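Local coordinates for CELL division inhibitor (Pyrococcus furiosus, PDB 1G3Q), which binds ADP through a P-loop and probably hydrolyses ATP in the control of cell division, at residues L139-M152 with D179-V191. Residues are numbered along the deposited sequence; the frame is centred on the assembly and turned at random.
Sequences LVTNPEISCLTDTM and DIPPEAAEDVMEV
L148 and I180 meet tip to tip: their CD1 methyls are 3.4 Å apart, tighter than usual carbon packing. The backbone of I180 is held by the one hydrogen bond between the segments, in which its N donates to P143 O at 3.2 Å, nearly straight (160°), in the carbonyl plane and on a lone pair. Beside this bond the P143 ring and the D179 side chain run alongside each other, pointing the same way, with CB to CB at 3.4 Å, while D179 OD2 turns to the backbone amides of G174 and S176. Further along, M189 crosses L148 at about a right angle, its SD 3.7 Å from L148 CD2. Bends at chi2 and chi3 of M189 bring its CE within 3.7 Å of L139 CD1, passing that leucine in the opposite direction, and near T151 CG2. M152, with CG anti to the backbone N (chi1 -179°), reaches toward helix 182-189 and bends at chi3; its SD lies 3.9 Å from E190 OE1 and its CE comes against V188 CG1 (3.7 Å). Replacing M152 by an alanine removes SD and CE and would probably leave V188 CG1 without this neighbour. The axes of helix segments 145-152 and 182-189 approach to 9.9 Å with their directions 36° apart, one following strand 136-141 and the other preceding strand 193-198: helix packing at the edge of the layered alpha-beta-alpha P-loop NTPase fold.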
ATOM      1  N   LEU A 139      -1.577  -6.237   6.396  1.00 20.65           N
ATOM      2  CA  LEU A 139      -2.423  -7.097   5.587  1.00 20.75           C
ATOM      3  C   LEU A 139      -3.720  -6.402   5.202  1.00 20.96           C
ATOM      4  O   LEU A 139      -4.381  -5.789   6.041  1.00 20.83           O
ATOM      5  CB  LEU A 139      -2.744  -8.392   6.346  1.00 21.27           C
ATOM      6  CG  LEU A 139      -1.586  -9.103   7.058  1.00 21.48           C
ATOM      7  CD1 LEU A 139      -2.092 -10.423   7.638  1.00 21.81           C
ATOM      8  CD2 LEU A 139      -0.444  -9.357   6.093  1.00 21.83           C
ATOM      9  N   VAL A 140      -4.074  -6.489   3.924  1.00 21.01           N
ATOM     10  CA  VAL A 140      -5.307  -5.890   3.433  1.00 21.22           C
ATOM     11  C   VAL A 140      -6.190  -7.019   2.920  1.00 22.20           C
ATOM     12  O   VAL A 140      -5.758  -7.830   2.102  1.00 22.04           O
ATOM     13  CB  VAL A 140      -5.041  -4.895   2.281  1.00 20.65           C
ATOM     14  CG1 VAL A 140      -6.354  -4.342   1.766  1.00 19.83           C
ATOM     15  CG2 VAL A 140      -4.147  -3.763   2.769  1.00 20.46           C
ATOM     16  N   THR A 141      -7.423  -7.071   3.406  1.00 23.52           N
ATOM     17  CA  THR A 141      -8.345  -8.122   3.006  1.00 25.14           C
ATOM     18  C   THR A 141      -9.787  -7.640   2.980  1.00 26.12           C
ATOM     19  O   THR A 141     -10.112  -6.587   3.526  1.00 26.25           O
ATOM     20  CB  THR A 141      -8.266  -9.312   3.981  1.00 25.34           C
ATOM     21  OG1 THR A 141      -9.130 -10.366   3.531  1.00 26.11           O
ATOM     22  CG2 THR A 141      -8.703  -8.876   5.375  1.00 25.79           C
ATOM     23  N   ASN A 142     -10.645  -8.420   2.333  1.00 27.60           N
ATOM     24  CA  ASN A 142     -12.062  -8.104   2.267  1.00 29.23           C
ATOM     25  C   ASN A 142     -12.766  -9.107   3.180  1.00 30.28           C
ATOM     26  O   ASN A 142     -12.153 -10.080   3.616  1.00 30.41           O
ATOM     27  CB  ASN A 142     -12.575  -8.217   0.832  1.00 29.75           C
ATOM     28  CG  ASN A 142     -11.900  -7.229  -0.102  1.00 30.63           C
ATOM     29  OD1 ASN A 142     -11.564  -6.111   0.297  1.00 31.01           O
ATOM     30  ND2 ASN A 142     -11.709  -7.630  -1.355  1.00 31.07           N
ATOM     31  N   PRO A 143     -14.052  -8.875   3.492  1.00 31.25           N
ATOM     32  CA  PRO A 143     -14.827  -9.765   4.367  1.00 32.12           C
ATOM     33  C   PRO A 143     -15.171 -11.155   3.816  1.00 32.85           C
ATOM     34  O   PRO A 143     -16.155 -11.758   4.244  1.00 33.43           O
ATOM     35  CB  PRO A 143     -16.088  -8.946   4.662  1.00 32.03           C
ATOM     36  CG  PRO A 143     -15.634  -7.524   4.488  1.00 31.68           C
ATOM     37  CD  PRO A 143     -14.787  -7.624   3.250  1.00 31.57           C
ATOM     38  N   GLU A 144     -14.377 -11.662   2.877  1.00 33.49           N
ATOM     39  CA  GLU A 144     -14.619 -12.988   2.305  1.00 33.96           C
ATOM     40  C   GLU A 144     -13.683 -13.997   2.956  1.00 33.39           C
ATOM     41  O   GLU A 144     -12.480 -13.764   3.040  1.00 33.04           O
ATOM     42  CB  GLU A 144     -14.370 -12.986   0.796  1.00 35.31           C
ATOM     43  CG  GLU A 144     -15.376 -12.201  -0.027  1.00 37.40           C
ATOM     44  CD  GLU A 144     -15.056 -12.243  -1.513  1.00 38.87           C
ATOM     45  OE1 GLU A 144     -13.960 -11.779  -1.899  1.00 39.67           O
ATOM     46  OE2 GLU A 144     -15.894 -12.747  -2.295  1.00 39.95           O
ATOM     47  N   ILE A 145     -14.228 -15.126   3.401  1.00 33.17           N
ATOM     48  CA  ILE A 145     -13.405 -16.138   4.052  1.00 32.65           C
ATOM     49  C   ILE A 145     -12.207 -16.543   3.195  1.00 32.41           C
ATOM     50  O   ILE A 145     -11.091 -16.664   3.702  1.00 32.41           O
ATOM     51  CB  ILE A 145     -14.232 -17.405   4.414  1.00 32.67           C
ATOM     52  CG1 ILE A 145     -13.370 -18.375   5.227  1.00 32.54           C
ATOM     53  CG2 ILE A 145     -14.735 -18.092   3.148  1.00 32.66           C
ATOM     54  CD1 ILE A 145     -12.810 -17.779   6.508  1.00 32.23           C
ATOM     55  N   SER A 146     -12.431 -16.741   1.900  1.00 32.28           N
ATOM     56  CA  SER A 146     -11.348 -17.129   1.002  1.00 32.49           C
ATOM     57  C   SER A 146     -10.281 -16.037   0.938  1.00 32.01           C
ATOM     58  O   SER A 146      -9.084 -16.321   0.878  1.00 32.11           O
ATOM     59  CB  SER A 146     -11.896 -17.410  -0.401  1.00 32.94           C
ATOM     60  OG  SER A 146     -12.622 -16.298  -0.898  1.00 34.78           O
ATOM     61  N   CYS A 147     -10.718 -14.784   0.952  1.00 31.38           N
ATOM     62  CA  CYS A 147      -9.783 -13.670   0.902  1.00 30.75           C
ATOM     63  C   CYS A 147      -9.036 -13.592   2.229  1.00 30.42           C
ATOM     64  O   CYS A 147      -7.843 -13.306   2.265  1.00 29.88           O
ATOM     65  CB  CYS A 147     -10.530 -12.363   0.634  1.00 30.55           C
ATOM     66  SG  CYS A 147      -9.438 -10.941   0.385  1.00 30.24           S
ATOM     67  N   LEU A 148      -9.744 -13.857   3.321  1.00 30.60           N
ATOM     68  CA  LEU A 148      -9.132 -13.825   4.644  1.00 30.77           C
ATOM     69  C   LEU A 148      -8.065 -14.910   4.773  1.00 30.89           C
ATOM     70  O   LEU A 148      -6.926 -14.629   5.151  1.00 30.27           O
ATOM     71  CB  LEU A 148     -10.194 -14.022   5.729  1.00 30.72           C
ATOM     72  CG  LEU A 148     -11.243 -12.920   5.901  1.00 31.05           C
ATOM     73  CD1 LEU A 148     -12.307 -13.379   6.884  1.00 31.10           C
ATOM     74  CD2 LEU A 148     -10.575 -11.642   6.391  1.00 31.00           C
ATOM     75  N   THR A 149      -8.437 -16.149   4.454  1.00 31.27           N
ATOM     76  CA  THR A 149      -7.504 -17.267   4.548  1.00 31.54           C
ATOM     77  C   THR A 149      -6.307 -17.093   3.616  1.00 31.50           C
ATOM     78  O   THR A 149      -5.176 -17.400   3.989  1.00 31.56           O
ATOM     79  CB  THR A 149      -8.204 -18.619   4.246  1.00 31.70           C
ATOM     80  OG1 THR A 149      -8.806 -18.579   2.946  1.00 32.78           O
ATOM     81  CG2 THR A 149      -9.280 -18.899   5.279  1.00 31.96           C
ATOM     82  N   ASP A 150      -6.548 -16.597   2.408  1.00 31.77           N
ATOM     83  CA  ASP A 150      -5.458 -16.384   1.463  1.00 32.09           C
ATOM     84  C   ASP A 150      -4.494 -15.326   1.991  1.00 32.05           C
ATOM     85  O   ASP A 150      -3.278 -15.514   1.963  1.00 32.05           O
ATOM     86  CB  ASP A 150      -6.009 -15.954   0.098  1.00 32.34           C
ATOM     87  CG  ASP A 150      -6.546 -17.124  -0.706  1.00 32.74           C
ATOM     88  OD1 ASP A 150      -6.680 -18.224  -0.131  1.00 32.83           O
ATOM     89  OD2 ASP A 150      -6.837 -16.942  -1.908  1.00 32.55           O
ATOM     90  N   THR A 151      -5.042 -14.217   2.478  1.00 32.11           N
ATOM     91  CA  THR A 151      -4.221 -13.134   3.010  1.00 32.10           C
ATOM     92  C   THR A 151      -3.472 -13.610   4.251  1.00 32.35           C
ATOM     93  O   THR A 151      -2.327 -13.229   4.488  1.00 32.06           O
ATOM     94  CB  THR A 151      -5.084 -11.910   3.369  1.00 31.87           C
ATOM     95  OG1 THR A 151      -5.796 -11.472   2.203  1.00 31.41           O
ATOM     96  CG2 THR A 151      -4.210 -10.772   3.877  1.00 31.12           C
ATOM     97  N   MET A 152      -4.128 -14.455   5.037  1.00 33.18           N
ATOM     98  CA  MET A 152      -3.519 -15.003   6.241  1.00 33.74           C
ATOM     99  C   MET A 152      -2.250 -15.747   5.843  1.00 33.14           C
ATOM    100  O   MET A 152      -1.199 -15.579   6.460  1.00 33.07           O
ATOM    101  CB  MET A 152      -4.484 -15.973   6.915  1.00 35.56           C
ATOM    102  CG  MET A 152      -3.962 -16.592   8.194  1.00 37.42           C
ATOM    103  SD  MET A 152      -4.994 -17.983   8.686  1.00 40.47           S
ATOM    104  CE  MET A 152      -6.633 -17.223   8.596  1.00 39.39           C
ATOM    105  N   ASP A 179     -20.947 -10.252   4.332  1.00 39.87           N
ATOM    106  CA  ASP A 179     -19.637  -9.914   4.876  1.00 39.06           C
ATOM    107  C   ASP A 179     -19.419 -10.451   6.281  1.00 38.69           C
ATOM    108  O   ASP A 179     -20.312 -10.406   7.126  1.00 38.48           O
ATOM    109  CB  ASP A 179     -19.430  -8.398   4.903  1.00 38.89           C
ATOM    110  CG  ASP A 179     -19.451  -7.780   3.524  1.00 38.63           C
ATOM    111  OD1 ASP A 179     -18.937  -8.415   2.580  1.00 38.28           O
ATOM    112  OD2 ASP A 179     -19.968  -6.654   3.390  1.00 38.65           O
ATOM    113  N   ILE A 180     -18.216 -10.956   6.522  1.00 38.32           N
ATOM    114  CA  ILE A 180     -17.849 -11.479   7.827  1.00 37.90           C
ATOM    115  C   ILE A 180     -17.595 -10.281   8.736  1.00 37.56           C
ATOM    116  O   ILE A 180     -16.767  -9.426   8.425  1.00 37.59           O
ATOM    117  CB  ILE A 180     -16.564 -12.328   7.734  1.00 37.92           C
ATOM    118  CG1 ILE A 180     -16.791 -13.503   6.778  1.00 37.99           C
ATOM    119  CG2 ILE A 180     -16.156 -12.818   9.114  1.00 38.02           C
ATOM    120  CD1 ILE A 180     -15.558 -14.348   6.531  1.00 37.93           C
ATOM    121  N   PRO A 181     -18.315 -10.193   9.868  1.00 37.17           N
ATOM    122  CA  PRO A 181     -18.119  -9.066  10.787  1.00 36.83           C
ATOM    123  C   PRO A 181     -16.684  -8.991  11.308  1.00 36.37           C
ATOM    124  O   PRO A 181     -16.009 -10.011  11.433  1.00 36.29           O
ATOM    125  CB  PRO A 181     -19.141  -9.338  11.892  1.00 36.95           C
ATOM    126  CG  PRO A 181     -19.274 -10.834  11.877  1.00 37.36           C
ATOM    127  CD  PRO A 181     -19.317 -11.135  10.397  1.00 37.15           C
ATOM    128  N   PRO A 182     -16.207  -7.777  11.623  1.00 36.31           N
ATOM    129  CA  PRO A 182     -14.848  -7.545  12.129  1.00 36.11           C
ATOM    130  C   PRO A 182     -14.367  -8.453  13.261  1.00 36.11           C
ATOM    131  O   PRO A 182     -13.271  -9.005  13.186  1.00 35.65           O
ATOM    132  CB  PRO A 182     -14.873  -6.068  12.533  1.00 36.07           C
ATOM    133  CG  PRO A 182     -16.321  -5.802  12.809  1.00 36.50           C
ATOM    134  CD  PRO A 182     -16.996  -6.536  11.685  1.00 36.25           C
ATOM    135  N   GLU A 183     -15.174  -8.606  14.305  1.00 36.39           N
ATOM    136  CA  GLU A 183     -14.776  -9.449  15.429  1.00 36.53           C
ATOM    137  C   GLU A 183     -14.468 -10.867  14.949  1.00 35.90           C
ATOM    138  O   GLU A 183     -13.486 -11.474  15.374  1.00 35.96           O
ATOM    139  CB  GLU A 183     -15.878  -9.474  16.492  1.00 37.60           C
ATOM    140  CG  GLU A 183     -15.428 -10.022  17.838  1.00 39.28           C
ATOM    141  CD  GLU A 183     -16.508  -9.917  18.904  1.00 40.43           C
ATOM    142  OE1 GLU A 183     -16.978  -8.788  19.171  1.00 41.06           O
ATOM    143  OE2 GLU A 183     -16.884 -10.963  19.477  1.00 40.78           O
ATOM    144  N   ALA A 184     -15.304 -11.383  14.052  1.00 35.27           N
ATOM    145  CA  ALA A 184     -15.120 -12.724  13.507  1.00 34.74           C
ATOM    146  C   ALA A 184     -13.948 -12.761  12.531  1.00 34.43           C
ATOM    147  O   ALA A 184     -13.216 -13.749  12.460  1.00 34.20           O
ATOM    148  CB  ALA A 184     -16.391 -13.181  12.806  1.00 34.73           C
ATOM    149  N   ALA A 185     -13.776 -11.682  11.774  1.00 33.91           N
ATOM    150  CA  ALA A 185     -12.686 -11.604  10.810  1.00 33.64           C
ATOM    151  C   ALA A 185     -11.351 -11.637  11.544  1.00 33.38           C
ATOM    152  O   ALA A 185     -10.410 -12.294  11.104  1.00 33.10           O
ATOM    153  CB  ALA A 185     -12.801 -10.327   9.985  1.00 33.38           C
ATOM    154  N   GLU A 186     -11.273 -10.925  12.663  1.00 33.48           N
ATOM    155  CA  GLU A 186     -10.045 -10.891  13.447  1.00 34.16           C
ATOM    156  C   GLU A 186      -9.773 -12.276  14.016  1.00 34.53           C
ATOM    157  O   GLU A 186      -8.631 -12.732  14.045  1.00 34.60           O
ATOM    158  CB  GLU A 186     -10.161  -9.877  14.586  1.00 34.37           C
ATOM    159  CG  GLU A 186      -8.912  -9.770  15.446  1.00 34.87           C
ATOM    160  CD  GLU A 186      -9.008  -8.663  16.479  1.00 35.44           C
ATOM    161  OE1 GLU A 186      -9.950  -8.692  17.300  1.00 36.08           O
ATOM    162  OE2 GLU A 186      -8.144  -7.762  16.470  1.00 35.21           O
ATOM    163  N   ASP A 187     -10.833 -12.941  14.462  1.00 35.01           N
ATOM    164  CA  ASP A 187     -10.720 -14.282  15.024  1.00 35.94           C
ATOM    165  C   ASP A 187     -10.129 -15.222  13.977  1.00 36.27           C
ATOM    166  O   ASP A 187      -9.397 -16.154  14.310  1.00 37.04           O
ATOM    167  CB  ASP A 187     -12.103 -14.779  15.469  1.00 35.67           C
ATOM    168  CG  ASP A 187     -12.063 -16.174  16.084  1.00 36.07           C
ATOM    169  OD1 ASP A 187     -11.216 -16.418  16.970  1.00 35.29           O
ATOM    170  OD2 ASP A 187     -12.889 -17.024  15.685  1.00 36.34           O
ATOM    171  N   VAL A 188     -10.435 -14.960  12.710  1.00 36.48           N
ATOM    172  CA  VAL A 188      -9.935 -15.778  11.609  1.00 36.59           C
ATOM    173  C   VAL A 188      -8.498 -15.434  11.230  1.00 36.85           C
ATOM    174  O   VAL A 188      -7.649 -16.317  11.116  1.00 36.80           O
ATOM    175  CB  VAL A 188     -10.814 -15.612  10.347  1.00 36.49           C
ATOM    176  CG1 VAL A 188     -10.188 -16.346   9.172  1.00 36.40           C
ATOM    177  CG2 VAL A 188     -12.211 -16.138  10.616  1.00 36.43           C
ATOM    178  N   MET A 189      -8.237 -14.145  11.036  1.00 37.00           N
ATOM    179  CA  MET A 189      -6.914 -13.664  10.647  1.00 37.10           C
ATOM    180  C   MET A 189      -5.774 -14.032  11.592  1.00 37.30           C
ATOM    181  O   MET A 189      -4.652 -14.278  11.146  1.00 37.32           O
ATOM    182  CB  MET A 189      -6.948 -12.146  10.468  1.00 37.24           C
ATOM    183  CG  MET A 189      -7.766 -11.692   9.275  1.00 37.36           C
ATOM    184  SD  MET A 189      -7.192 -12.477   7.752  1.00 37.92           S
ATOM    185  CE  MET A 189      -5.631 -11.636   7.511  1.00 37.15           C
ATOM    186  N   GLU A 190      -6.058 -14.060  12.889  1.00 37.19           N
ATOM    187  CA  GLU A 190      -5.051 -14.389  13.894  1.00 37.25           C
ATOM    188  C   GLU A 190      -4.071 -13.243  14.141  1.00 36.54           C
ATOM    189  O   GLU A 190      -3.059 -13.415  14.822  1.00 36.28           O
ATOM    190  CB  GLU A 190      -4.278 -15.653  13.498  1.00 38.32           C
ATOM    191  CG  GLU A 190      -5.128 -16.915  13.481  1.00 39.65           C
ATOM    192  CD  GLU A 190      -4.294 -18.178  13.368  1.00 40.41           C
ATOM    193  OE1 GLU A 190      -3.587 -18.346  12.350  1.00 41.20           O
ATOM    194  OE2 GLU A 190      -4.347 -19.001  14.305  1.00 40.99           O
ATOM    195  N   VAL A 191      -4.371 -12.078  13.574  1.00 35.58           N
ATOM    196  CA  VAL A 191      -3.541 -10.892  13.762  1.00 34.50           C
ATOM    197  C   VAL A 191      -4.467  -9.738  14.132  1.00 33.54           C
ATOM    198  O   VAL A 191      -5.648  -9.747  13.786  1.00 33.69           O
ATOM    199  CB  VAL A 191      -2.744 -10.533  12.487  1.00 34.81           C
ATOM    200  CG1 VAL A 191      -1.702 -11.606  12.212  1.00 35.08           C
ATOM    201  CG2 VAL A 191      -3.687 -10.382  11.303  1.00 34.56           C
TER